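Side-chain contacts in YghZ aldo-keto reductase (Escherichia coli, PDB 3N6Q), which probably reduces aldehydes or ketones to alcohols with a nicotinamide cofactor, as other members of the aldo-keto reductase family do: residues G301-R304 / A305-E309; A221-P224 / L225-L229; K125-L129 / E130-I134; E180-E184 / W185-L189; S206-L209 / D210-N214. All blocks are in the same frame, centred on the assembly; numbering follows the deposited sequence.

Contact 1 (G301-R304 / A305-E309); sequences GASR and AEQLE
Between Arg304 and Gln307 the chain passes from a loop into a helical turn, and the backbone marks the change with one weak hydrogen bond, Gln307 N to Arg304 O, 3.1 Å long and bent to 135° at the hydrogen. Two side-chain contacts then join the loop to the turn, a salt bridge from Arg304 to Glu306 and an apolar pair of Ala302 with Leu308. The charged pair is outermost. Arg304 starts with CG wedged between its own N and carbonyl carbon (chi1 52°), and a bend at chi3 carries the guanidinium back beside Glu306. There CB and CG of Glu306 lie over one face of the guanidinium, with CG 3.4 Å from Arg304 NH2. A second bend, at chi2 of the glutamate, lays its carboxylate nearly parallel to the guanidinium, the planes 18° apart, and OE1 forms a salt bridge of 3.3 Å to Arg304 NE. The Gln307 chain is extended instead, and its amide merely lies against the loop backbone, OE1 3.4 Å from Ala302 CA, while NE2 bonds to Asn311 OD1 further along the helix. On the buried side CB of Ala302 meets CD2 of Leu308 at 3.6 Å, and both residues also rest on Leu30 of the neighbouring barrel strand. The segment thus leads from strand 297-300, the eighth of a TIM barrel, into helix 305-312. In related reductases this loop lies near the adenosine phosphate of NADPH, and a like role here is plausible, although no cofactor is present in the model.

Contact 2 (A221-P224 / L225-L229); sequences AFTP and LAQGL
The carbonyl plane of Thr223 is met from above by Ala226 N, which lies 63° out of that plane; the flat side chain beside it, the Phe222 ring, meets the ring of Trp33 with the two planes inclined to each other. The Thr223 carbonyl belongs to a type I beta turn, Thr223 to Ala226, in the loop that follows strand 218-221, the seventh of the TIM barrel. Its closing bond, Ala226 N to Thr223 O, is 3.0 Å long; Asn197 ND2 gives the same oxygen a second hydrogen bond. Beyond the turn the chain goes on coiling, with Gly228 N bonded to Leu225 O and Leu229 N to Ala226 O. The side chains of Pro224 and Leu225 pack on helix 281-289. Gln227, like Phe222, packs on Trp33, and its CG lies 3.8 Å from Thr223 CG2; this is where side chains touch across the turn. CG2 gets there because it stands anti to the carbonyl carbon, beside N, with OG1 between the backbone N and the carbonyl carbon (chi1 53°). With alanine here both branches go, and Gln227 CG would probably be left without its methyl neighbour and Phe222 O without the hydroxyl it now accepts from. In related reductases the loop after this strand borders the cofactor. The hydroxyl bond itself is short and steep: Thr223 OG1 lies 2.7 Å from Phe222 O, above its carbonyl plane, at a C=O...O angle of 96°.

Contact 3 (K125-L129 / E130-I134); sequences KRMGL and EYVDI
Apolar contact comes first: Met127 and Val132 cross at about a right angle, the methyl CE of the methionine lying 3.6 Å from CG1 of the valine. A bend at the last torsion of Met127 (chi3 -80°) swings CE round to that meeting. Leu129 adds a looser touch, its CD1 4.3 Å from the same Val132 CG1, so one valine methyl serves two side chains. Both Met127 and Leu129 also pack on helix 72-84. No hydrogen bond crosses between the segments. Helix 113-127 has by then ended in a Schellman motif whose C-prime residue is Gly128, with positive phi, its N bonded weakly to Lys125 O at 3.3 Å. The chain then enters strand 132-137 and completes a beta-alpha-beta crossover of the TIM barrel. Apolar atoms meet a polar one on the way, where Leu129 covers a carbonyl: its CB is 3.6 Å and its CD1 3.7 Å from Tyr131 O, an oxygen that takes a hydrogen bond from Arg89. Charges turn outward from the contact, Asp133 forming salt bridges through OD2 to Arg89 and through OD1 to Lys114 of a second subunit, while the Tyr131 side chain packs on Asp121 of that subunit.

Contact 4 (E180-E184 / W185-L189); sequences ELLRE and WKIPL
Leu182 O and the amides of Trp185 and Ile187 form the tight part of this contact. The single carbonyl accepts both N-H groups, Trp185 N at 2.9 Å and Ile187 N at 3.1 Å, and they arrive from opposite faces of its plane. The bond from Ile187 is the straighter, 163° at the hydrogen against 140° for Trp185. Lys186 N reaches Arg183 O at 2.9 Å and closes a type I turn from Arg183 to Lys186. Carbon crowds in as well, for Trp185 CB stands 3.4 Å from Leu182 O, and Leu182 CB is 3.3 Å from Ile187 O. The Ile187 N-Leu182 O and Lys186 N-Arg183 O bonds together make a Schellman motif, with Lys186 as the C-prime residue at positive phi; it ends helix 172-183 and turns the chain back toward strand 191-193 of the TIM barrel. Elsewhere the packing slackens to ordinary van der Waals contact: Leu189, its CG anti to the backbone N (chi1 177°), brings CD1 to 4.0 Å from Leu182 CD1, and both leucines lean on strand 162-168. The indole of Trp185 lies obliquely beside the last helical turn, CD1 3.6 Å from Leu181 O, and packs on helix 146-158. On the outer side the Arg183 side chain starts away from the returning chain, and charged ends look to other chains: Glu184 OE1 pairs with Lys186 of a third subunit, which also makes a cation-pi contact with Trp185, while Lys186 of this chain does the same for Glu184 and Trp185 of a second subunit.

Contact 5 (S206-L209 / D210-N214); sequences SGLL and DTLQN
The first turns of helix 208-214, on the outside of the TIM barrel, begin with Gly207 at the N-cap, whose carbonyl receives Thr211 N at 3.1 Å. Just before it an ST turn prepares the start, as Ser206 OG accepts from Leu208 N. Two further helical bonds follow: Leu212 N to Leu208 O, short at 2.8 Å and nearly along the C=O axis (173°), and Gln213 N to Leu209 O. On the buried face Leu212 fits against two leucines of the preceding turn. Its CG lies 4.0 Å from Leu208 CG, its CD1 4.1 Å from Leu209 CD2. Leu208 turns CG away from its own N (chi1 -167°), which brings its branch against Leu212, and both pack on Thr175 and His192 of neighbouring elements. A serine in place of Leu212 lacks the branch, and its loss would probably leave Leu208 CG and Leu209 CD2 without their partner and open a gap beside them. On the outer face Asp210 CB is 3.3 Å from Gly207 O. A water bridges the same carbonyl to the threonine, donating to Gly207 O at 2.8 Å and lying 3.1 Å from Thr211 OG1.

Most of the contacts lie at junctions of strand, loop and helix in the TIM barrel. Contacts 1 and 2 follow the eighth and seventh strands, and they touch, Gln307 NE2 lying 4.1 Å from Leu225 CD1; contact 2 counts as a surface contact although it lies closest to the middle of the chain. Contacts 3 and 4 are helix ends closed by Schellman motifs, their centres about 22 Å apart; both reach other subunits, through Tyr131 and Asp133 in one and through Glu184, Trp185 and Lys186 in the other. Contact 5, a helix start, relies on leucine packing and a water, whereas contact 1 keeps its ion pair within the chain. Contacts 1, 3, 4 and 5 are partly buried.

Contact 1 (G301-R304 / A305-E309)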
# COMPACT_ATOMS: atom_id res chain seq x y z
N GLY B 301 -7.84 -24.18 -26.97
CA GLY B 301 -8.41 -23.00 -27.63
C GLY B 301 -9.63 -23.32 -28.46
O GLY B 301 -9.56 -23.26 -29.70
N ALA B 302 -10.73 -23.65 -27.81
CA ALA B 302 -11.92 -24.18 -28.49
C ALA B 302 -12.67 -23.18 -29.31
O ALA B 302 -12.87 -22.05 -28.88
CB ALA B 302 -12.88 -24.82 -27.47
N SER B 303 -13.12 -23.60 -30.49
CA SER B 303 -13.97 -22.79 -31.34
C SER B 303 -15.45 -23.17 -31.27
O SER B 303 -16.29 -22.50 -31.88
CB SER B 303 -13.50 -22.89 -32.79
OG SER B 303 -13.39 -24.26 -33.16
N ARG B 304 -15.77 -24.26 -30.58
CA ARG B 304 -17.19 -24.63 -30.37
C ARG B 304 -17.35 -25.49 -29.15
O ARG B 304 -16.40 -26.16 -28.76
CB ARG B 304 -17.74 -25.39 -31.58
CG ARG B 304 -16.89 -26.55 -31.98
CD ARG B 304 -17.19 -26.94 -33.44
NE ARG B 304 -18.46 -27.65 -33.50
CZ ARG B 304 -18.59 -28.96 -33.70
NH1 ARG B 304 -17.53 -29.71 -33.95
NH2 ARG B 304 -19.80 -29.51 -33.67
N ALA B 305 -18.56 -25.54 -28.60
CA ALA B 305 -18.79 -26.27 -27.33
C ALA B 305 -18.35 -27.73 -27.43
O ALA B 305 -17.73 -28.25 -26.52
CB ALA B 305 -20.25 -26.18 -26.91
N GLU B 306 -18.63 -28.36 -28.57
CA GLU B 306 -18.41 -29.80 -28.74
C GLU B 306 -16.94 -30.17 -28.57
O GLU B 306 -16.62 -31.28 -28.14
CB GLU B 306 -18.82 -30.25 -30.16
CG GLU B 306 -20.33 -30.28 -30.41
CD GLU B 306 -20.98 -28.89 -30.48
OE1 GLU B 306 -20.28 -27.86 -30.74
OE2 GLU B 306 -22.21 -28.82 -30.22
N GLN B 307 -16.06 -29.27 -29.03
CA GLN B 307 -14.65 -29.53 -28.93
C GLN B 307 -14.25 -29.73 -27.49
O GLN B 307 -13.41 -30.60 -27.20
CB GLN B 307 -13.78 -28.41 -29.53
CG GLN B 307 -12.30 -28.85 -29.52
CD GLN B 307 -11.28 -27.78 -29.93
OE1 GLN B 307 -11.62 -26.84 -30.66
NE2 GLN B 307 -10.00 -27.97 -29.52
N LEU B 308 -14.84 -28.94 -26.58
CA LEU B 308 -14.50 -29.06 -25.16
C LEU B 308 -14.95 -30.42 -24.64
O LEU B 308 -14.20 -31.09 -23.95
CB LEU B 308 -15.14 -27.95 -24.32
CG LEU B 308 -14.62 -26.55 -24.67
CD1 LEU B 308 -15.47 -25.51 -23.89
CD2 LEU B 308 -13.12 -26.48 -24.26
N GLU B 309 -16.18 -30.82 -24.98
CA GLU B 309 -16.68 -32.12 -24.54
C GLU B 309 -15.70 -33.23 -25.00
O GLU B 309 -15.36 -34.11 -24.25
CB GLU B 309 -18.10 -32.36 -25.07
CG GLU B 309 -19.08 -31.24 -24.66
CD GLU B 309 -20.55 -31.44 -25.15
OE1 GLU B 309 -21.44 -31.50 -24.27
OE2 GLU B 309 -20.81 -31.50 -26.38

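Contact 2 (A221-P224 / L225-L229)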
# COMPACT_ATOMS: atom_id res chain seq x y z
N ALA B 221 0.59 -25.64 -20.45
CA ALA B 221 1.01 -25.80 -21.83
C ALA B 221 0.16 -25.00 -22.85
O ALA B 221 -1.03 -25.28 -23.07
CB ALA B 221 1.03 -27.34 -22.23
N PHE B 222 0.83 -24.10 -23.58
CA PHE B 222 0.16 -23.32 -24.65
C PHE B 222 0.33 -24.09 -25.96
O PHE B 222 1.35 -24.77 -26.19
CB PHE B 222 0.88 -21.96 -24.74
CG PHE B 222 0.36 -21.06 -25.83
CD1 PHE B 222 -0.88 -20.44 -25.70
CD2 PHE B 222 1.11 -20.85 -26.98
CE1 PHE B 222 -1.39 -19.62 -26.71
CE2 PHE B 222 0.60 -20.02 -28.00
CZ PHE B 222 -0.65 -19.40 -27.85
N THR B 223 -0.69 -24.04 -26.82
CA THR B 223 -0.75 -24.80 -28.11
C THR B 223 -0.45 -26.31 -27.93
O THR B 223 0.38 -26.87 -28.65
CB THR B 223 0.14 -24.31 -29.26
OG1 THR B 223 1.52 -24.18 -28.85
CG2 THR B 223 -0.40 -22.94 -29.80
N PRO B 224 -1.11 -26.93 -26.97
CA PRO B 224 -0.89 -28.41 -26.74
C PRO B 224 -1.32 -29.26 -27.92
O PRO B 224 -0.89 -30.43 -28.02
CB PRO B 224 -1.77 -28.70 -25.50
CG PRO B 224 -3.00 -27.68 -25.67
CD PRO B 224 -2.27 -26.40 -26.21
N LEU B 225 -2.14 -28.70 -28.83
CA LEU B 225 -2.50 -29.38 -30.09
C LEU B 225 -1.74 -28.92 -31.31
O LEU B 225 -2.06 -29.36 -32.44
CB LEU B 225 -4.02 -29.35 -30.33
CG LEU B 225 -4.90 -29.96 -29.22
CD1 LEU B 225 -6.35 -29.86 -29.64
CD2 LEU B 225 -4.52 -31.47 -29.00
N ALA B 226 -0.64 -28.19 -31.09
CA ALA B 226 0.28 -27.76 -32.20
C ALA B 226 -0.48 -27.12 -33.33
O ALA B 226 -0.25 -27.40 -34.50
CB ALA B 226 1.18 -28.93 -32.67
N GLN B 227 -1.45 -26.27 -32.95
CA GLN B 227 -2.32 -25.54 -33.87
C GLN B 227 -2.99 -26.39 -34.94
O GLN B 227 -3.03 -26.01 -36.12
CB GLN B 227 -1.54 -24.40 -34.52
CG GLN B 227 -1.04 -23.40 -33.49
CD GLN B 227 -0.27 -22.27 -34.14
OE1 GLN B 227 -0.87 -21.32 -34.68
NE2 GLN B 227 1.06 -22.37 -34.13
N GLY B 228 -3.49 -27.56 -34.55
CA GLY B 228 -4.21 -28.42 -35.47
C GLY B 228 -3.35 -29.54 -35.99
O GLY B 228 -3.87 -30.50 -36.50
N LEU B 229 -2.03 -29.45 -35.87
CA LEU B 229 -1.22 -30.58 -36.36
C LEU B 229 -1.56 -31.87 -35.59
O LEU B 229 -1.46 -32.96 -36.13
CB LEU B 229 0.28 -30.30 -36.29
CG LEU B 229 0.75 -29.24 -37.29
CD1 LEU B 229 2.25 -29.03 -37.08
CD2 LEU B 229 0.48 -29.74 -38.69

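Contact 3 (K125-L129 / E130-I134)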
# COMPACT_ATOMS: atom_id res chain seq x y z
N LYS B 125 -9.97 -2.61 -16.85
CA LYS B 125 -11.11 -1.80 -17.39
C LYS B 125 -11.90 -2.47 -18.47
O LYS B 125 -13.14 -2.48 -18.40
CB LYS B 125 -10.59 -0.43 -17.88
CG LYS B 125 -11.70 0.47 -18.44
CD LYS B 125 -11.07 1.83 -18.79
CE LYS B 125 -12.09 2.95 -18.96
NZ LYS B 125 -11.29 4.21 -19.24
N ARG B 126 -11.23 -3.09 -19.44
CA ARG B 126 -11.91 -3.86 -20.47
C ARG B 126 -12.76 -5.00 -19.91
O ARG B 126 -13.87 -5.27 -20.40
CB ARG B 126 -10.93 -4.36 -21.54
CG ARG B 126 -10.45 -3.26 -22.57
CD ARG B 126 -9.67 -3.85 -23.73
NE ARG B 126 -8.40 -4.41 -23.25
CZ ARG B 126 -7.24 -3.76 -23.24
NH1 ARG B 126 -7.17 -2.47 -23.65
NH2 ARG B 126 -6.16 -4.35 -22.69
N MET B 127 -12.21 -5.73 -18.94
CA MET B 127 -12.88 -6.95 -18.43
C MET B 127 -13.87 -6.58 -17.33
O MET B 127 -14.67 -7.40 -16.89
CB MET B 127 -11.80 -7.94 -17.85
CG MET B 127 -11.04 -8.56 -18.98
SD MET B 127 -10.06 -10.01 -18.45
CE MET B 127 -8.63 -9.16 -17.73
N GLY B 128 -13.81 -5.34 -16.84
CA GLY B 128 -14.68 -4.95 -15.72
C GLY B 128 -14.36 -5.64 -14.41
O GLY B 128 -15.27 -5.93 -13.61
N LEU B 129 -13.07 -5.89 -14.14
CA LEU B 129 -12.65 -6.61 -12.96
C LEU B 129 -11.87 -5.70 -12.03
O LEU B 129 -11.13 -4.80 -12.49
CB LEU B 129 -11.68 -7.74 -13.40
CG LEU B 129 -12.28 -8.89 -14.18
CD1 LEU B 129 -11.13 -9.88 -14.52
CD2 LEU B 129 -13.30 -9.56 -13.26
N GLU B 130 -11.97 -5.94 -10.74
CA GLU B 130 -11.11 -5.28 -9.75
C GLU B 130 -9.68 -5.80 -9.83
O GLU B 130 -8.72 -5.07 -9.55
CB GLU B 130 -11.55 -5.61 -8.31
CG GLU B 130 -12.71 -4.85 -7.71
CD GLU B 130 -13.19 -5.55 -6.43
OE1 GLU B 130 -12.44 -5.50 -5.42
OE2 GLU B 130 -14.22 -6.26 -6.48
N TYR B 131 -9.55 -7.11 -10.12
CA TYR B 131 -8.22 -7.71 -10.21
C TYR B 131 -8.31 -8.96 -11.11
O TYR B 131 -9.37 -9.53 -11.31
CB TYR B 131 -7.64 -8.10 -8.81
CG TYR B 131 -8.54 -9.04 -7.95
CD1 TYR B 131 -8.55 -10.42 -8.18
CD2 TYR B 131 -9.43 -8.52 -7.00
CE1 TYR B 131 -9.48 -11.27 -7.48
CE2 TYR B 131 -10.29 -9.35 -6.23
CZ TYR B 131 -10.26 -10.73 -6.47
OH TYR B 131 -11.08 -11.55 -5.77
N VAL B 132 -7.15 -9.41 -11.59
CA VAL B 132 -7.08 -10.71 -12.28
C VAL B 132 -6.47 -11.70 -11.30
O VAL B 132 -5.78 -11.32 -10.36
CB VAL B 132 -6.16 -10.65 -13.55
CG1 VAL B 132 -6.87 -9.91 -14.70
CG2 VAL B 132 -4.68 -10.14 -13.22
N ASP B 133 -6.74 -12.98 -11.49
CA ASP B 133 -6.10 -13.96 -10.56
C ASP B 133 -4.61 -14.16 -10.91
O ASP B 133 -3.78 -14.31 -10.01
CB ASP B 133 -6.86 -15.27 -10.73
CG ASP B 133 -8.31 -15.09 -10.36
OD1 ASP B 133 -8.59 -15.13 -9.15
OD2 ASP B 133 -9.16 -14.83 -11.23
N ILE B 134 -4.28 -14.10 -12.19
CA ILE B 134 -2.86 -14.21 -12.59
C ILE B 134 -2.51 -13.15 -13.61
O ILE B 134 -3.24 -12.98 -14.57
CB ILE B 134 -2.51 -15.60 -13.23
CG1 ILE B 134 -3.12 -16.74 -12.35
CG2 ILE B 134 -1.00 -15.73 -13.34
CD1 ILE B 134 -2.98 -18.15 -12.98

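Contact 4 (E180-E184 / W185-L189)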
# COMPACT_ATOMS: atom_id res chain seq x y z
N GLU B 180 14.07 -15.51 -8.40
CA GLU B 180 14.89 -14.89 -7.35
C GLU B 180 14.45 -13.43 -7.16
O GLU B 180 14.42 -12.92 -6.01
CB GLU B 180 16.39 -14.95 -7.74
CG GLU B 180 16.87 -16.44 -7.82
CD GLU B 180 18.24 -16.67 -8.52
OE1 GLU B 180 18.80 -15.75 -9.16
OE2 GLU B 180 18.70 -17.85 -8.54
N LEU B 181 14.21 -12.74 -8.28
CA LEU B 181 13.81 -11.31 -8.21
C LEU B 181 12.48 -11.14 -7.49
O LEU B 181 12.37 -10.35 -6.53
CB LEU B 181 13.80 -10.66 -9.60
CG LEU B 181 15.19 -10.42 -10.21
CD1 LEU B 181 15.00 -9.96 -11.64
CD2 LEU B 181 16.07 -9.43 -9.36
N LEU B 182 11.50 -11.97 -7.83
CA LEU B 182 10.23 -11.85 -7.15
C LEU B 182 10.38 -12.26 -5.69
O LEU B 182 9.66 -11.75 -4.84
CB LEU B 182 9.18 -12.69 -7.86
CG LEU B 182 8.77 -12.19 -9.24
CD1 LEU B 182 8.07 -13.34 -9.99
CD2 LEU B 182 7.83 -10.96 -9.09
N ARG B 183 11.26 -13.23 -5.39
CA ARG B 183 11.44 -13.59 -3.97
C ARG B 183 11.95 -12.42 -3.13
O ARG B 183 11.66 -12.32 -1.92
CB ARG B 183 12.40 -14.79 -3.84
CG ARG B 183 12.79 -15.11 -2.39
CD ARG B 183 13.74 -16.30 -2.46
NE ARG B 183 13.02 -17.44 -3.01
CZ ARG B 183 13.40 -18.19 -4.05
NH1 ARG B 183 14.56 -17.97 -4.69
NH2 ARG B 183 12.58 -19.18 -4.43
N GLU B 184 12.64 -11.44 -3.75
CA GLU B 184 13.06 -10.27 -2.96
C GLU B 184 11.87 -9.46 -2.46
O GLU B 184 12.01 -8.67 -1.51
CB GLU B 184 14.03 -9.38 -3.74
CG GLU B 184 15.33 -10.11 -4.15
CD GLU B 184 16.20 -9.31 -5.13
OE1 GLU B 184 15.84 -8.14 -5.43
OE2 GLU B 184 17.23 -9.85 -5.61
N TRP B 185 10.72 -9.60 -3.16
CA TRP B 185 9.46 -8.95 -2.79
C TRP B 185 8.55 -9.89 -1.99
O TRP B 185 7.40 -9.56 -1.68
CB TRP B 185 8.74 -8.55 -4.08
CG TRP B 185 9.43 -7.48 -4.89
CD1 TRP B 185 10.10 -7.63 -6.08
CD2 TRP B 185 9.38 -6.07 -4.64
NE1 TRP B 185 10.55 -6.41 -6.52
CE2 TRP B 185 10.11 -5.44 -5.65
CE3 TRP B 185 8.84 -5.31 -3.60
CZ2 TRP B 185 10.25 -4.05 -5.71
CZ3 TRP B 185 9.04 -3.93 -3.62
CH2 TRP B 185 9.74 -3.32 -4.66
N LYS B 186 9.12 -11.04 -1.60
CA LYS B 186 8.38 -12.10 -0.95
C LYS B 186 7.17 -12.58 -1.76
O LYS B 186 6.10 -12.88 -1.19
CB LYS B 186 7.97 -11.68 0.46
CG LYS B 186 9.21 -11.41 1.39
CD LYS B 186 8.79 -10.85 2.78
CE LYS B 186 8.17 -11.95 3.61
NZ LYS B 186 9.09 -13.12 3.70
N ILE B 187 7.34 -12.66 -3.08
CA ILE B 187 6.28 -13.16 -3.93
C ILE B 187 6.84 -14.39 -4.68
O ILE B 187 7.91 -14.31 -5.27
CB ILE B 187 5.92 -12.06 -4.97
CG1 ILE B 187 5.27 -10.89 -4.22
CG2 ILE B 187 4.99 -12.64 -6.08
CD1 ILE B 187 5.09 -9.68 -5.12
N PRO B 188 6.13 -15.53 -4.60
CA PRO B 188 6.58 -16.68 -5.41
C PRO B 188 6.08 -16.57 -6.83
O PRO B 188 4.90 -16.23 -7.03
CB PRO B 188 5.90 -17.90 -4.74
CG PRO B 188 4.67 -17.36 -3.99
CD PRO B 188 4.93 -15.83 -3.76
N LEU B 189 6.90 -16.93 -7.81
CA LEU B 189 6.41 -17.03 -9.19
C LEU B 189 5.38 -18.17 -9.22
O LEU B 189 5.73 -19.31 -8.86
CB LEU B 189 7.57 -17.36 -10.13
CG LEU B 189 7.11 -17.56 -11.59
CD1 LEU B 189 6.47 -16.23 -12.25
CD2 LEU B 189 8.33 -17.98 -12.46

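Contact 5 (S206-L209 / D210-N214)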
# COMPACT_ATOMS: atom_id res chain seq x y z
N SER B 206 15.47 -28.16 -22.88
CA SER B 206 16.19 -27.01 -22.37
C SER B 206 16.60 -27.10 -20.92
O SER B 206 17.45 -26.33 -20.48
CB SER B 206 15.36 -25.73 -22.49
OG SER B 206 14.18 -25.87 -21.69
N GLY B 207 15.90 -27.90 -20.16
CA GLY B 207 16.05 -27.81 -18.72
C GLY B 207 14.93 -27.04 -18.03
O GLY B 207 14.93 -26.92 -16.79
N LEU B 208 14.02 -26.43 -18.80
CA LEU B 208 12.87 -25.73 -18.13
C LEU B 208 12.09 -26.55 -17.09
O LEU B 208 11.84 -26.11 -15.93
CB LEU B 208 11.89 -25.11 -19.15
CG LEU B 208 10.94 -24.14 -18.41
CD1 LEU B 208 11.67 -22.91 -17.77
CD2 LEU B 208 9.83 -23.70 -19.35
N LEU B 209 11.77 -27.78 -17.44
CA LEU B 209 11.00 -28.57 -16.50
C LEU B 209 11.79 -28.82 -15.17
O LEU B 209 11.19 -28.80 -14.12
CB LEU B 209 10.43 -29.87 -17.13
CG LEU B 209 9.17 -29.72 -18.06
CD1 LEU B 209 8.43 -31.03 -18.26
CD2 LEU B 209 8.15 -28.70 -17.53
N ASP B 210 13.11 -28.87 -15.23
CA ASP B 210 13.95 -29.00 -14.00
C ASP B 210 13.77 -27.68 -13.20
O ASP B 210 13.60 -27.70 -11.99
CB ASP B 210 15.48 -29.12 -14.33
CG ASP B 210 15.87 -30.40 -15.12
OD1 ASP B 210 15.30 -31.43 -14.76
OD2 ASP B 210 16.75 -30.36 -16.09
N THR B 211 13.95 -26.53 -13.87
CA THR B 211 13.85 -25.20 -13.22
C THR B 211 12.47 -25.06 -12.52
O THR B 211 12.39 -24.65 -11.34
CB THR B 211 14.09 -24.08 -14.24
OG1 THR B 211 15.38 -24.28 -14.84
CG2 THR B 211 14.12 -22.69 -13.56
N LEU B 212 11.40 -25.45 -13.20
CA LEU B 212 10.03 -25.26 -12.64
C LEU B 212 9.86 -26.14 -11.40
O LEU B 212 9.44 -25.69 -10.32
CB LEU B 212 8.94 -25.56 -13.70
CG LEU B 212 9.00 -24.68 -14.97
CD1 LEU B 212 7.76 -24.95 -15.82
CD2 LEU B 212 9.07 -23.12 -14.56
N GLN B 213 10.26 -27.40 -11.52
CA GLN B 213 10.19 -28.28 -10.34
C GLN B 213 11.02 -27.80 -9.15
O GLN B 213 10.53 -27.82 -8.02
CB GLN B 213 10.61 -29.72 -10.68
CG GLN B 213 10.30 -30.73 -9.54
CD GLN B 213 10.52 -32.17 -9.98
OE1 GLN B 213 9.61 -33.01 -9.87
NE2 GLN B 213 11.67 -32.44 -10.62
N ASN B 214 12.27 -27.43 -9.38
CA ASN B 214 13.17 -26.99 -8.32
C ASN B 214 12.63 -25.77 -7.58
O ASN B 214 12.97 -25.54 -6.41
CB ASN B 214 14.57 -26.69 -8.89
CG ASN B 214 15.32 -27.97 -9.33
OD1 ASN B 214 14.88 -29.08 -9.03
ND2 ASN B 214 16.35 -27.81 -10.14
O HOH W 1 17.54 -26.14 -16.18